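Local atomic coordinates of thioesterase (PDB entry 6VAP), a protein that is a type II thioesterase of the borrelidin biosynthetic cluster, probably hydrolysing unwanted acyl groups from the carrier proteins of the polyketide assembly line. Residues L140-D143 with E144-V147; H232-L235 with L236-D240. All blocks are in the same frame, centred on the assembly; numbering follows the deposited sequence.

Interaction 1 (L140-D143 with E144-V147); sequences LLSD and EELV
E145 crosses the side chain of L141 and bonds through its backbone N to S142 where the chain enters helix 143-149. S142 is the N-cap: its OG accepts from E145 N at 2.9 Å, a nearly straight bond (168°) that satisfies an amide of the first helical turn. With chi1 at 84°, OG sits between the backbone N and the carbonyl carbon of its own residue, which brings it to E145 N. CB and CG of E145 pack against the same oxygen, each 3.4 Å from S142 OG. Beyond CG the E145 chain runs extended, at about a right angle to L141, and its OE2 comes 3.6 Å from L141 CD2. L141 CB lies 4.4 Å from L146 CB, an apolar contact with the buried leucine of the helix. Backbone bonds from L146 N to S142 O and from V147 N to D143 O (3.2 Å) close the first turns, and D143 O also meets L146 CB at 3.3 Å. The D143 carboxylate forms a salt bridge with R168. L146 on R175 and V147 on L171 likewise rest on helix 167-182, so the capped start of helix 143-149 lies against that helix at the protein surface.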
loop_
_atom_site.group_PDB
_atom_site.type_symbol
_atom_site.label_atom_id
_atom_site.label_comp_id
_atom_site.label_asym_id
_atom_site.label_seq_id
_atom_site.Cartn_x
_atom_site.Cartn_y
_atom_site.Cartn_z
ATOM N N LEU A 140 17.605 -7.544 -9.518
ATOM C CA LEU A 140 18.799 -8.305 -9.847
ATOM C C LEU A 140 19.915 -7.452 -10.425
ATOM O O LEU A 140 21.002 -7.977 -10.674
ATOM C CB LEU A 140 18.445 -9.416 -10.845
ATOM C CG LEU A 140 17.375 -10.396 -10.382
ATOM C CD1 LEU A 140 16.966 -11.342 -11.509
ATOM C CD2 LEU A 140 17.849 -11.170 -9.164
ATOM N N LEU A 141 19.692 -6.160 -10.632
ATOM C CA LEU A 141 20.730 -5.311 -11.204
ATOM C C LEU A 141 21.891 -5.106 -10.235
ATOM O O LEU A 141 21.736 -5.185 -9.016
ATOM C CB LEU A 141 20.160 -3.950 -11.582
ATOM C CG LEU A 141 18.982 -3.934 -12.555
ATOM C CD1 LEU A 141 18.217 -2.624 -12.434
ATOM C CD2 LEU A 141 19.472 -4.157 -13.962
ATOM N N SER A 142 23.070 -4.852 -10.796
ATOM C CA SER A 142 24.227 -4.496 -9.995
ATOM C C SER A 142 23.940 -3.228 -9.197
ATOM O O SER A 142 23.017 -2.465 -9.497
ATOM C CB SER A 142 25.447 -4.270 -10.886
ATOM O OG SER A 142 25.464 -2.952 -11.395
ATOM N N ASP A 143 24.751 -3.008 -8.160
ATOM C CA ASP A 143 24.588 -1.808 -7.346
ATOM C C ASP A 143 24.541 -0.558 -8.222
ATOM O O ASP A 143 23.668 0.301 -8.060
ATOM C CB ASP A 143 25.723 -1.711 -6.325
ATOM C CG ASP A 143 25.345 -2.276 -4.965
ATOM O OD1 ASP A 143 24.151 -2.246 -4.598
ATOM O OD2 ASP A 143 26.253 -2.751 -4.248
ATOM N N GLU A 144 25.463 -0.494 -9.167
ATOM C CA GLU A 144 25.642 0.644 -10.087
ATOM C C GLU A 144 24.479 0.709 -11.073
ATOM O O GLU A 144 23.994 1.799 -11.314
ATOM C CB GLU A 144 27.010 0.513 -10.755
ATOM C CG GLU A 144 27.861 1.755 -10.635
ATOM C CD GLU A 144 27.843 2.378 -9.257
ATOM O OE1 GLU A 144 28.208 1.657 -8.320
ATOM O OE2 GLU A 144 27.409 3.564 -9.126
ATOM N N GLU A 145 24.085 -0.422 -11.643
ATOM C CA GLU A 145 22.969 -0.467 -12.575
ATOM C C GLU A 145 21.658 -0.214 -11.848
ATOM O O GLU A 145 20.691 0.258 -12.456
ATOM C CB GLU A 145 22.940 -1.813 -13.298
ATOM C CG GLU A 145 24.075 -1.997 -14.302
ATOM C CD GLU A 145 24.018 -3.345 -15.006
ATOM O OE1 GLU A 145 25.004 -3.701 -15.693
ATOM O OE2 GLU A 145 22.989 -4.053 -14.868
ATOM N N LEU A 146 21.614 -0.531 -10.552
ATOM C CA LEU A 146 20.417 -0.283 -9.758
ATOM C C LEU A 146 20.165 1.205 -9.619
ATOM O O LEU A 146 19.074 1.694 -9.934
ATOM C CB LEU A 146 20.571 -0.931 -8.379
ATOM C CG LEU A 146 19.364 -0.938 -7.446
ATOM C CD1 LEU A 146 18.067 -1.172 -8.172
ATOM C CD2 LEU A 146 19.557 -2.010 -6.376
ATOM N N VAL A 147 21.143 1.935 -9.085
ATOM C CA VAL A 147 20.975 3.364 -8.856
ATOM C C VAL A 147 20.675 4.083 -10.164
ATOM O O VAL A 147 19.847 4.999 -10.216
ATOM C CB VAL A 147 22.225 3.938 -8.159
ATOM C CG1 VAL A 147 22.477 3.199 -6.851
ATOM C CG2 VAL A 147 23.421 3.823 -9.064
#

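Interaction 2 (H232-L235 with L236-D240); sequences HFYL and LEHRD
Y234 O draws the backbone and side chain of the following turn together. It accepts from E237 N at 2.9 Å and from H238 ND1 at 3.2 Å, the two donors reaching it from opposite faces of the carbonyl plane. The imidazole bond is nearly straight (165°), and the oxygen lies in the ring plane, at the edge of H238. CG of H238 stands anti to the carbonyl carbon (chi1 -69°), which swings the ring back toward Y234. Nearby, L236 N donates to F233 O at 3.3 Å, and a water donates to this same oxygen while weakly accepting from E237 N. Apolar contacts flank the turn: L236 CD1 lies 4.3 Å from F233 CB, and L236 CD2 lies 4.1 Å from L235 CD2. Farther out, the Y234 ring stacks with F228 while its OH bonds to S124. H232, at the start of the segment, bonds to S98 and D204 in a geometry consistent with the catalytic triad of an alpha/beta hydrolase. The bond to a carbonyl oxygen implies that H238 ND1 probably carries a hydrogen; with the edge-to-face contact to F228, it helps set the ring's rotation just before helix 239-250.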
loop_
_atom_site.group_PDB
_atom_site.type_symbol
_atom_site.label_atom_id
_atom_site.label_comp_id
_atom_site.label_asym_id
_atom_site.label_seq_id
_atom_site.Cartn_x
_atom_site.Cartn_y
_atom_site.Cartn_z
ATOM N N HIS A 232 3.120 6.413 -13.068
ATOM C CA HIS A 232 3.122 5.532 -11.905
ATOM C C HIS A 232 2.966 6.301 -10.603
ATOM O O HIS A 232 2.434 5.762 -9.632
ATOM C CB HIS A 232 4.422 4.730 -11.856
ATOM C CG HIS A 232 4.349 3.523 -10.975
ATOM N ND1 HIS A 232 3.558 2.429 -11.266
ATOM C CD2 HIS A 232 4.978 3.239 -9.811
ATOM C CE1 HIS A 232 3.718 1.515 -10.325
ATOM N NE2 HIS A 232 4.568 1.986 -9.427
ATOM N N PHE A 233 3.467 7.532 -10.543
ATOM C CA PHE A 233 3.283 8.415 -9.394
ATOM C C PHE A 233 2.356 9.597 -9.691
ATOM O O PHE A 233 2.591 10.744 -9.264
ATOM C CB PHE A 233 4.636 8.875 -8.888
ATOM C CG PHE A 233 5.353 7.793 -8.093
ATOM C CD1 PHE A 233 6.058 6.804 -8.736
ATOM C CD2 PHE A 233 5.277 7.764 -6.720
ATOM C CE1 PHE A 233 6.720 5.808 -8.013
ATOM C CE2 PHE A 233 5.925 6.785 -5.980
ATOM C CZ PHE A 233 6.663 5.803 -6.644
ATOM N N TYR A 234 1.304 9.305 -10.472
ATOM C CA TYR A 234 0.213 10.260 -10.645
ATOM C C TYR A 234 -0.246 10.848 -9.312
ATOM O O TYR A 234 -0.656 12.003 -9.247
ATOM C CB TYR A 234 -0.967 9.576 -11.340
ATOM C CG TYR A 234 -1.698 8.685 -10.356
ATOM C CD1 TYR A 234 -1.212 7.437 -10.040
ATOM C CD2 TYR A 234 -2.849 9.127 -9.702
ATOM C CE1 TYR A 234 -1.863 6.629 -9.094
ATOM C CE2 TYR A 234 -3.481 8.347 -8.758
ATOM C CZ TYR A 234 -2.977 7.109 -8.456
ATOM O OH TYR A 234 -3.615 6.351 -7.541
ATOM N N LEU A 235 -0.207 10.083 -8.242
ATOM C CA LEU A 235 -0.887 10.503 -7.024
ATOM C C LEU A 235 -0.251 11.728 -6.386
ATOM O O LEU A 235 -0.894 12.400 -5.568
ATOM C CB LEU A 235 -0.896 9.324 -6.027
ATOM C CG LEU A 235 0.384 9.019 -5.252
ATOM C CD1 LEU A 235 0.056 7.864 -4.242
ATOM C CD2 LEU A 235 1.515 8.583 -6.121
ATOM N N LEU A 236 1.000 12.034 -6.733
ATOM C CA LEU A 236 1.613 13.253 -6.205
ATOM C C LEU A 236 0.946 14.495 -6.777
ATOM O O LEU A 236 0.871 15.527 -6.115
ATOM C CB LEU A 236 3.104 13.275 -6.512
ATOM C CG LEU A 236 3.864 12.018 -6.040
ATOM C CD1 LEU A 236 5.355 12.173 -6.290
ATOM C CD2 LEU A 236 3.630 11.751 -4.563
ATOM N N GLU A 237 0.437 14.406 -7.997
ATOM C CA GLU A 237 -0.247 15.493 -8.683
ATOM C C GLU A 237 -1.727 15.511 -8.360
ATOM O O GLU A 237 -2.374 16.517 -8.635
ATOM C CB GLU A 237 -0.081 15.373 -10.219
ATOM C CG GLU A 237 -0.332 16.667 -10.988
ATOM C CD GLU A 237 -0.994 16.458 -12.348
ATOM O OE1 GLU A 237 -0.910 17.362 -13.204
ATOM O OE2 GLU A 237 -1.606 15.396 -12.564
ATOM N N HIS A 238 -2.273 14.415 -7.817
ATOM C CA HIS A 238 -3.697 14.274 -7.554
ATOM C C HIS A 238 -3.980 14.051 -6.078
ATOM O O HIS A 238 -4.952 13.382 -5.745
ATOM C CB HIS A 238 -4.256 13.137 -8.402
ATOM C CG HIS A 238 -4.279 13.443 -9.868
ATOM N ND1 HIS A 238 -3.202 13.197 -10.693
ATOM C CD2 HIS A 238 -5.251 13.967 -10.656
ATOM C CE1 HIS A 238 -3.523 13.529 -11.931
ATOM N NE2 HIS A 238 -4.734 14.060 -11.924
ATOM N N ARG A 239 -3.159 14.608 -5.184
ATOM C CA ARG A 239 -3.290 14.253 -3.774
ATOM C C ARG A 239 -4.679 14.619 -3.252
ATOM O O ARG A 239 -5.403 13.779 -2.691
ATOM C CB ARG A 239 -2.215 14.947 -2.937
ATOM C CG ARG A 239 -2.307 14.618 -1.454
ATOM C CD ARG A 239 -1.091 15.176 -0.694
ATOM N NE ARG A 239 -1.085 16.632 -0.654
ATOM C CZ ARG A 239 -0.134 17.401 -1.177
ATOM N NH1 ARG A 239 -0.231 18.718 -1.076
ATOM N NH2 ARG A 239 0.909 16.868 -1.803
ATOM N N ASP A 240 -5.067 15.889 -3.419
ATOM C CA ASP A 240 -6.353 16.324 -2.882
ATOM C C ASP A 240 -7.500 15.473 -3.425
ATOM O O ASP A 240 -8.421 15.096 -2.686
ATOM C CB ASP A 240 -6.574 17.796 -3.193
ATOM C CG ASP A 240 -5.956 18.698 -2.142
ATOM O OD1 ASP A 240 -6.090 18.394 -0.932
ATOM O OD2 ASP A 240 -5.328 19.709 -2.524
HETATM O O HOH W 1 2.076 13.011 -10.410
#

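In the fold
Both interactions lie where a loop runs into a helix, within one alpha/beta-hydrolase thioesterase domain, yet they share no element and their centres are about 27 Å apart. Interaction 1 is a surface contact on helix 143-149, its centre about 25 Å from the centre of the chain, and its polar outside partners are arginines of helix 167-182. Interaction 2, its centre about 14 Å from the centre of the chain, is partly buried and follows strand 223-228, an edge strand of the sheet; it contains the histidine of the probable triad and packs on aromatic rings such as F228. The N-cap side chain also works differently: the serine hydroxyl accepts from the helix start, whereas the histidine ring donates back to the preceding loop.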